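Local coordinates for STAS/SEC14 domain-containing protein (Shewanella loihica PV-4, PDB 2Q3L) that is of unknown function but adopts a SpoIIAA-like fold of the STAS clan and may take part in membrane association and ligand binding, at residues I54-D59 and K86-I91; H81-K86 and F107-F112. All blocks are in the same frame, centred on the assembly; numbering follows the deposited sequence.

Interaction 1: residues I54-D59 and K86-I91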
ATOM      1  N   ILE A  54       6.915  23.449  17.098  1.00 54.71           N
ATOM      2  CA  ILE A  54       6.740  22.068  17.398  1.00 57.60           C
ATOM      3  C   ILE A  54       8.035  21.288  17.383  1.00 53.34           C
ATOM      4  O   ILE A  54       8.902  21.490  16.531  1.00 54.19           O
ATOM      5  CB  ILE A  54       5.737  21.472  16.404  1.00 58.36           C
ATOM      6  CG1 ILE A  54       4.472  22.309  16.457  1.00 65.66           C
ATOM      7  CG2 ILE A  54       5.465  19.991  16.702  1.00 66.79           C
ATOM      8  CD1 ILE A  54       3.484  21.901  15.469  1.00 73.87           C
ATOM      9  N   VAL A  55       8.151  20.374  18.332  1.00 49.11           N
ATOM     10  CA  VAL A  55       9.270  19.483  18.340  1.00 48.68           C
ATOM     11  C   VAL A  55       8.691  18.085  18.246  1.00 48.61           C
ATOM     12  O   VAL A  55       7.754  17.768  18.939  1.00 49.20           O
ATOM     13  CB  VAL A  55      10.214  19.694  19.569  1.00 49.97           C
ATOM     14  CG1 VAL A  55      10.720  21.141  19.590  1.00 47.80           C
ATOM     15  CG2 VAL A  55       9.560  19.336  20.915  1.00 50.62           C
ATOM     16  N   ALA A  56       9.241  17.254  17.374  1.00 47.37           N
ATOM     17  CA  ALA A  56       8.770  15.862  17.223  1.00 49.25           C
ATOM     18  C   ALA A  56       9.863  14.790  17.281  1.00 47.74           C
ATOM     19  O   ALA A  56      11.051  15.062  17.031  1.00 49.32           O
ATOM     20  CB  ALA A  56       8.025  15.719  15.888  1.00 48.71           C
ATOM     21  N   LEU A  57       9.437  13.590  17.647  1.00 46.29           N
ATOM     22  CA  LEU A  57      10.253  12.385  17.623  1.00 45.36           C
ATOM     23  C   LEU A  57       9.601  11.414  16.655  1.00 46.23           C
ATOM     24  O   LEU A  57       8.386  11.195  16.727  1.00 45.20           O
ATOM     25  CB  LEU A  57      10.337  11.746  19.016  1.00 48.34           C
ATOM     26  CG  LEU A  57      11.149  10.434  19.201  1.00 47.17           C
ATOM     27  CD1 LEU A  57      11.751  10.317  20.537  1.00 52.29           C
ATOM     28  CD2 LEU A  57      10.291   9.226  18.967  1.00 59.36           C
ATOM     29  N   ILE A  58      10.395  10.810  15.769  1.00 47.95           N
ATOM     30  CA  ILE A  58       9.879   9.820  14.799  1.00 47.70           C
ATOM     31  C   ILE A  58      10.766   8.597  14.934  1.00 48.63           C
ATOM     32  O   ILE A  58      11.966   8.674  14.657  1.00 47.63           O
ATOM     33  CB  ILE A  58       9.908  10.320  13.335  1.00 48.15           C
ATOM     34  CG1 ILE A  58       9.286  11.717  13.228  1.00 48.40           C
ATOM     35  CG2 ILE A  58       9.208   9.324  12.388  1.00 46.09           C
ATOM     36  CD1 ILE A  58       9.345  12.292  11.871  1.00 51.47           C
ATOM     37  N   ASP A  59      10.177   7.516  15.451  1.00 46.97           N
ATOM     38  CA  ASP A  59      10.857   6.235  15.640  1.00 48.67           C
ATOM     39  C   ASP A  59      10.614   5.441  14.339  1.00 49.03           C
ATOM     40  O   ASP A  59       9.471   5.104  13.974  1.00 42.99           O
ATOM     41  CB  ASP A  59      10.332   5.540  16.916  1.00 46.77           C
ATOM     42  CG  ASP A  59      10.911   4.122  17.130  1.00 55.79           C
ATOM     43  OD1 ASP A  59      11.455   3.517  16.191  1.00 54.85           O
ATOM     44  OD2 ASP A  59      10.771   3.581  18.246  1.00 58.77           O
ATOM     45  N   LYS A  86      10.296  23.032  14.550  1.00 46.64           N
ATOM     46  CA  LYS A  86      11.655  23.576  14.704  1.00 46.28           C
ATOM     47  C   LYS A  86      12.692  22.488  14.834  1.00 44.88           C
ATOM     48  O   LYS A  86      13.807  22.667  14.378  1.00 48.29           O
ATOM     49  CB  LYS A  86      11.803  24.532  15.891  1.00 46.54           C
ATOM     50  CG  LYS A  86      11.395  24.031  17.224  1.00 50.76           C
ATOM     51  CD  LYS A  86      11.554  25.192  18.224  1.00 49.74           C
ATOM     52  CE  LYS A  86      10.951  24.853  19.547  1.00 51.83           C
ATOM     53  NZ  LYS A  86      11.165  25.995  20.494  1.00 53.38           N
ATOM     54  N   ARG A  87      12.350  21.383  15.507  1.00 47.38           N
ATOM     55  CA  ARG A  87      13.272  20.254  15.634  1.00 46.79           C
ATOM     56  C   ARG A  87      12.557  18.954  15.482  1.00 46.41           C
ATOM     57  O   ARG A  87      11.463  18.788  15.991  1.00 49.09           O
ATOM     58  CB  ARG A  87      14.023  20.229  16.983  1.00 46.19           C
ATOM     59  CG  ARG A  87      14.915  21.419  17.238  1.00 44.95           C
ATOM     60  CD  ARG A  87      15.777  21.205  18.519  1.00 49.63           C
ATOM     61  NE  ARG A  87      14.953  21.358  19.721  1.00 52.59           N
ATOM     62  CZ  ARG A  87      14.628  22.540  20.260  1.00 56.21           C
ATOM     63  NH1 ARG A  87      15.061  23.661  19.712  1.00 56.78           N
ATOM     64  NH2 ARG A  87      13.866  22.611  21.353  1.00 49.56           N
ATOM     65  N   VAL A  88      13.216  18.032  14.793  1.00 46.43           N
ATOM     66  CA  VAL A  88      12.750  16.671  14.632  1.00 47.03           C
ATOM     67  C   VAL A  88      13.894  15.666  14.911  1.00 47.07           C
ATOM     68  O   VAL A  88      14.937  15.649  14.247  1.00 46.92           O
ATOM     69  CB  VAL A  88      12.142  16.436  13.236  1.00 45.05           C
ATOM     70  CG1 VAL A  88      11.465  15.071  13.180  1.00 47.15           C
ATOM     71  CG2 VAL A  88      11.127  17.528  12.938  1.00 50.95           C
ATOM     72  N   ALA A  89      13.667  14.823  15.902  1.00 48.64           N
ATOM     73  CA  ALA A  89      14.600  13.759  16.271  1.00 48.47           C
ATOM     74  C   ALA A  89      14.193  12.476  15.570  1.00 48.23           C
ATOM     75  O   ALA A  89      13.083  12.050  15.733  1.00 47.42           O
ATOM     76  CB  ALA A  89      14.554  13.520  17.763  1.00 49.65           C
ATOM     77  N   ILE A  90      15.109  11.862  14.822  1.00 48.06           N
ATOM     78  CA  ILE A  90      14.853  10.586  14.209  1.00 50.28           C
ATOM     79  C   ILE A  90      15.543   9.482  14.994  1.00 48.36           C
ATOM     80  O   ILE A  90      16.714   9.545  15.216  1.00 50.89           O
ATOM     81  CB  ILE A  90      15.381  10.539  12.781  1.00 50.11           C
ATOM     82  CG1 ILE A  90      14.812  11.718  11.963  1.00 49.64           C
ATOM     83  CG2 ILE A  90      15.042   9.215  12.134  1.00 51.28           C
ATOM     84  CD1 ILE A  90      13.340  11.762  11.891  1.00 44.30           C
ATOM     85  N   ILE A  91      14.798   8.464  15.382  1.00 49.03           N
ATOM     86  CA  ILE A  91      15.330   7.334  16.123  1.00 49.83           C
ATOM     87  C   ILE A  91      15.351   6.127  15.215  1.00 48.38           C
ATOM     88  O   ILE A  91      14.312   5.676  14.761  1.00 47.51           O
ATOM     89  CB  ILE A  91      14.499   7.057  17.375  1.00 51.65           C
ATOM     90  CG1 ILE A  91      14.606   8.273  18.281  1.00 58.43           C
ATOM     91  CG2 ILE A  91      15.012   5.809  18.124  1.00 52.55           C
ATOM     92  CD1 ILE A  91      14.013   8.084  19.622  1.00 73.05           C
TER
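Leu57 and Ile91 meet through their branch ends on the face of the sheet that also carries Val55, Arg87 and Ala89. The CD1 methyl of Ile91 lies 3.3 Å from CD1 of Leu57, close for two methyls, and also touches CG of Leu57. Leu57 has CG anti to the backbone N, but its chi2 of 149° is off a staggered value; this and the short approach may reflect crowding or only the limits of the model. Cutting Leu57 back to an alanine is likely to leave the CD1 end of Ile91 without its mate and open a gap beside Leu122.

At the start of the pairing, Val55 lies alongside Lys86, both side chains pointing the same way, with CG1 of Val55 3.7 Å from CE of Lys86. That methyl also covers one face of the Arg87 guanidinium, whose NE is hydrogen-bonded to the backbone oxygen of Leu125.

On the other face the contacts between the two segments are aliphatic. CD1 of Ile58 reaches CG1 of Val88 at 3.7 Å, the two side chains crossing at a slant, while CD1 of Ile90 sits 4.0 Å from CB of Ile58. Ile90 is folded back at chi2, which brings that methyl toward Ile58.

The parallel register is evident from five backbone bonds: Lys86 N to Ile54 O, Ala56 N to Arg87 O (3.0 Å), Ala89 N to Ala56 O, Ile58 N to Ala89 O and Ile91 N to Ile58 O (2.9 Å, 174° at the hydrogen).

The segment axes run 13° apart, as neighbouring strands of a beta-alpha-beta unit connected through helix 68-81. Strand 19-30 pairs with the far edge of 54-59, strand 111-115 lies beyond 86-91, and helix 118-125 packs on the face bearing Val55, Leu57, Arg87 and Ile91.

Interaction 2: residues H81-K86 and F107-F112. With NA (sodium ion), chain C.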
ATOM      1  N   HIS A  81       2.862  21.146   6.656  1.00 46.57           N
ATOM      2  CA  HIS A  81       3.087  21.382   8.109  1.00 46.10           C
ATOM      3  C   HIS A  81       4.489  21.514   8.567  1.00 47.08           C
ATOM      4  O   HIS A  81       4.702  21.911   9.725  1.00 47.08           O
ATOM      5  CB  HIS A  81       2.437  20.229   8.925  1.00 47.49           C
ATOM      6  CG  HIS A  81       1.003  19.989   8.573  1.00 50.78           C
ATOM      7  ND1 HIS A  81       0.002  20.884   8.896  1.00 51.44           N
ATOM      8  CD2 HIS A  81       0.411  18.993   7.868  1.00 52.77           C
ATOM      9  CE1 HIS A  81      -1.146  20.443   8.404  1.00 55.22           C
ATOM     10  NE2 HIS A  81      -0.931  19.294   7.790  1.00 54.13           N
ATOM     11  N   GLY A  82       5.452  21.233   7.689  1.00 45.28           N
ATOM     12  CA  GLY A  82       6.829  21.140   8.101  1.00 43.68           C
ATOM     13  C   GLY A  82       7.433  22.377   8.685  1.00 46.68           C
ATOM     14  O   GLY A  82       8.289  22.304   9.578  1.00 46.01           O
ATOM     15  N   LYS A  83       7.010  23.533   8.176  1.00 48.52           N
ATOM     16  CA  LYS A  83       7.576  24.819   8.618  1.00 48.93           C
ATOM     17  C   LYS A  83       7.247  25.062  10.118  1.00 48.04           C
ATOM     18  O   LYS A  83       7.920  25.837  10.779  1.00 46.61           O
ATOM     19  CB  LYS A  83       7.047  25.952   7.686  1.00 46.67           C
ATOM     20  CG  LYS A  83       7.668  27.355   7.836  1.00 49.70           C
ATOM     21  CD  LYS A  83       9.173  27.373   7.534  1.00 59.03           C
ATOM     22  CE  LYS A  83       9.860  28.774   7.719  1.00 57.07           C
ATOM     23  NZ  LYS A  83       9.329  29.837   6.787  1.00 60.06           N
ATOM     24  N   GLU A  84       6.202  24.388  10.625  1.00 47.83           N
ATOM     25  CA  GLU A  84       5.781  24.522  12.011  1.00 51.16           C
ATOM     26  C   GLU A  84       6.618  23.732  12.988  1.00 50.27           C
ATOM     27  O   GLU A  84       6.481  23.912  14.181  1.00 48.40           O
ATOM     28  CB  GLU A  84       4.277  24.200  12.181  1.00 50.33           C
ATOM     29  CG  GLU A  84       3.397  25.364  11.800  1.00 60.14           C
ATOM     30  CD  GLU A  84       3.364  25.677  10.319  1.00 67.80           C
ATOM     31  OE1 GLU A  84       2.894  24.792   9.564  1.00 79.09           O
ATOM     32  OE2 GLU A  84       3.763  26.821   9.924  1.00 57.39           O
ATOM     33  N   PHE A  85       7.486  22.862  12.472  1.00 51.89           N
ATOM     34  CA  PHE A  85       8.425  22.066  13.299  1.00 50.07           C
ATOM     35  C   PHE A  85       9.797  22.718  13.338  1.00 49.50           C
ATOM     36  O   PHE A  85      10.394  22.937  12.260  1.00 50.04           O
ATOM     37  CB  PHE A  85       8.594  20.674  12.695  1.00 50.30           C
ATOM     38  CG  PHE A  85       7.361  19.858  12.768  1.00 52.80           C
ATOM     39  CD1 PHE A  85       6.324  20.101  11.932  1.00 50.84           C
ATOM     40  CD2 PHE A  85       7.229  18.856  13.708  1.00 65.87           C
ATOM     41  CE1 PHE A  85       5.152  19.372  12.025  1.00 55.22           C
ATOM     42  CE2 PHE A  85       6.068  18.119  13.780  1.00 65.73           C
ATOM     43  CZ  PHE A  85       5.037  18.402  12.951  1.00 56.03           C
ATOM     44  N   LYS A  86      10.296  23.032  14.550  1.00 46.64           N
ATOM     45  CA  LYS A  86      11.655  23.576  14.704  1.00 46.28           C
ATOM     46  C   LYS A  86      12.692  22.488  14.834  1.00 44.88           C
ATOM     47  O   LYS A  86      13.807  22.667  14.378  1.00 48.29           O
ATOM     48  CB  LYS A  86      11.803  24.532  15.891  1.00 46.54           C
ATOM     49  CG  LYS A  86      11.395  24.031  17.224  1.00 50.76           C
ATOM     50  CD  LYS A  86      11.554  25.192  18.224  1.00 49.74           C
ATOM     51  CE  LYS A  86      10.951  24.853  19.547  1.00 51.83           C
ATOM     52  NZ  LYS A  86      11.165  25.995  20.494  1.00 53.38           N
ATOM     53  N   PHE A 107      16.798  19.340   3.075  1.00 44.25           N
ATOM     54  CA  PHE A 107      15.596  19.794   2.420  1.00 44.53           C
ATOM     55  C   PHE A 107      14.634  20.637   3.248  1.00 48.00           C
ATOM     56  O   PHE A 107      13.807  21.388   2.697  1.00 46.34           O
ATOM     57  CB  PHE A 107      14.811  18.579   1.907  1.00 46.15           C
ATOM     58  CG  PHE A 107      15.308  18.038   0.610  1.00 42.50           C
ATOM     59  CD1 PHE A 107      14.850  18.563  -0.590  1.00 50.32           C
ATOM     60  CD2 PHE A 107      16.220  17.001   0.572  1.00 46.87           C
ATOM     61  CE1 PHE A 107      15.321  18.071  -1.809  1.00 50.99           C
ATOM     62  CE2 PHE A 107      16.674  16.490  -0.646  1.00 47.26           C
ATOM     63  CZ  PHE A 107      16.218  17.041  -1.835  1.00 49.62           C
ATOM     64  N   THR A 108      14.748  20.530   4.574  1.00 51.05           N
ATOM     65  CA  THR A 108      13.701  21.029   5.479  1.00 47.74           C
ATOM     66  C   THR A 108      14.076  22.242   6.311  1.00 48.31           C
ATOM     67  O   THR A 108      15.283  22.444   6.635  1.00 47.41           O
ATOM     68  CB  THR A 108      13.304  19.870   6.432  1.00 49.35           C
ATOM     69  OG1 THR A 108      14.473  19.392   7.077  1.00 45.38           O
ATOM     70  CG2 THR A 108      12.729  18.705   5.649  1.00 40.13           C
ATOM     71  N   PRO A 109      13.069  23.098   6.634  1.00 46.47           N
ATOM     72  CA  PRO A 109      13.406  24.266   7.452  1.00 45.72           C
ATOM     73  C   PRO A 109      13.697  23.927   8.890  1.00 47.64           C
ATOM     74  O   PRO A 109      14.500  24.597   9.496  1.00 52.83           O
ATOM     75  CB  PRO A 109      12.157  25.165   7.341  1.00 42.29           C
ATOM     76  CG  PRO A 109      11.065  24.277   6.994  1.00 46.12           C
ATOM     77  CD  PRO A 109      11.663  23.139   6.190  1.00 44.88           C
ATOM     78  N   GLY A 110      13.023  22.920   9.439  1.00 48.74           N
ATOM     79  CA  GLY A 110      13.245  22.493  10.828  1.00 49.60           C
ATOM     80  C   GLY A 110      14.510  21.676  10.918  1.00 50.34           C
ATOM     81  O   GLY A 110      14.986  21.133   9.923  1.00 51.84           O
ATOM     82  N   GLU A 111      15.056  21.530  12.112  1.00 50.27           N
ATOM     83  CA  GLU A 111      16.335  20.843  12.245  1.00 50.39           C
ATOM     84  C   GLU A 111      16.045  19.382  12.533  1.00 47.54           C
ATOM     85  O   GLU A 111      15.440  19.063  13.526  1.00 47.70           O
ATOM     86  CB  GLU A 111      17.206  21.515  13.360  1.00 50.76           C
ATOM     87  CG  GLU A 111      18.714  21.387  13.149  1.00 57.31           C
ATOM     88  CD  GLU A 111      19.201  22.074  11.849  1.00 60.16           C
ATOM     89  OE1 GLU A 111      18.769  23.222  11.582  1.00 71.69           O
ATOM     90  OE2 GLU A 111      20.021  21.481  11.108  1.00 64.76           O
ATOM     91  N   PHE A 112      16.446  18.515  11.627  1.00 47.69           N
ATOM     92  CA  PHE A 112      16.330  17.066  11.754  1.00 46.45           C
ATOM     93  C   PHE A 112      17.685  16.534  12.235  1.00 46.97           C
ATOM     94  O   PHE A 112      18.703  16.869  11.649  1.00 45.48           O
ATOM     95  CB  PHE A 112      16.048  16.425  10.394  1.00 48.18           C
ATOM     96  CG  PHE A 112      14.601  16.466   9.975  1.00 43.86           C
ATOM     97  CD1 PHE A 112      13.956  17.683   9.769  1.00 44.17           C
ATOM     98  CD2 PHE A 112      13.913  15.301   9.772  1.00 49.42           C
ATOM     99  CE1 PHE A 112      12.649  17.739   9.401  1.00 45.96           C
ATOM    100  CE2 PHE A 112      12.592  15.337   9.371  1.00 46.84           C
ATOM    101  CZ  PHE A 112      11.951  16.564   9.209  1.00 49.70           C
TER
HETATM  102 NA    NA C 126      16.258  20.875   8.088  1.00 43.66          NA
HETATM  103  O   HOH W   1      10.811  21.198   8.948  1.00 33.69           O
HETATM  104  O   HOH W   2      17.902  22.650   8.478  1.00 41.23           O
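Lys83 lays its aliphatic chain across the Pro109 ring, CD resting 3.7 Å from CG of Pro109 and equally near CB. With CG anti to the backbone N and a bend at chi2 (62°), the lysine chain turns so that a methylene, not the amine, meets the proline. The ring's CG also approaches CA of Lys83, and this apolar patch lies at the protein surface.

The rest of the contact is backbone and water. Water 1 donates to Gly82 O and accepts from Gly110 N, at 2.8 Å from each of those two atoms, bridging main-chain groups that do not bond directly. It also lies at the edge of the Phe112 ring, in its plane.

Gly110 fits closely: its CA is 3.2 Å from Phe85 O, and a CB built on it would clash with that oxygen, so the absent side chain permits this approach. The one direct hydrogen bond runs from Glu111 N to Lys86 O at 2.8 Å; it is nearly straight at the hydrogen (176°), yet the donor stands 47° out of the carbonyl plane.

Thr108 O and OG1 and Gly110 O bind a sodium ion, with Gly110 O at 2.2 Å from the metal. Thr108 OG1 lies between the backbone N and carbonyl carbon, a rotation that lets the residue chelate through both oxygens. Water 2 and the O and OD1 atoms of Asn105 complete the six ligands, and Asn105 ND2 holds Glu111 OE2.

The sodium-binding turn 108-110 joins the end of helix 95-107 to edge strand 111-115, while 81-86 leads from helix 68-81 into strand 85-91; the contact thus joins the starts of these two neighbouring strands, which helix 95-107 links in a beta-alpha-beta unit.

In the fold
Interactions 1 and 2 share Lys86 and follow one another across the parallel part of the mixed sheet, in the order 54-66, 85-91, 111-115; their centres are 10 Å apart. Backbone pairing continues between them: Val88 N lies 2.8 Å from Glu111 O and Ile54 N 3.0 Å from Glu84 O, both probable hydrogen bonds. Phe85 of interaction 2 packs its CE2 3.5 Å from Ile54 CG2 and also touches Ala56. A bound methylpentanediol, probably from the crystallisation liquor but possibly marking a pocket, lies about 4 Å from the Phe85 side chain, and one also about 4 Å from that of Val88, while the sodium ion is about 8 Å from the Val88 side chain.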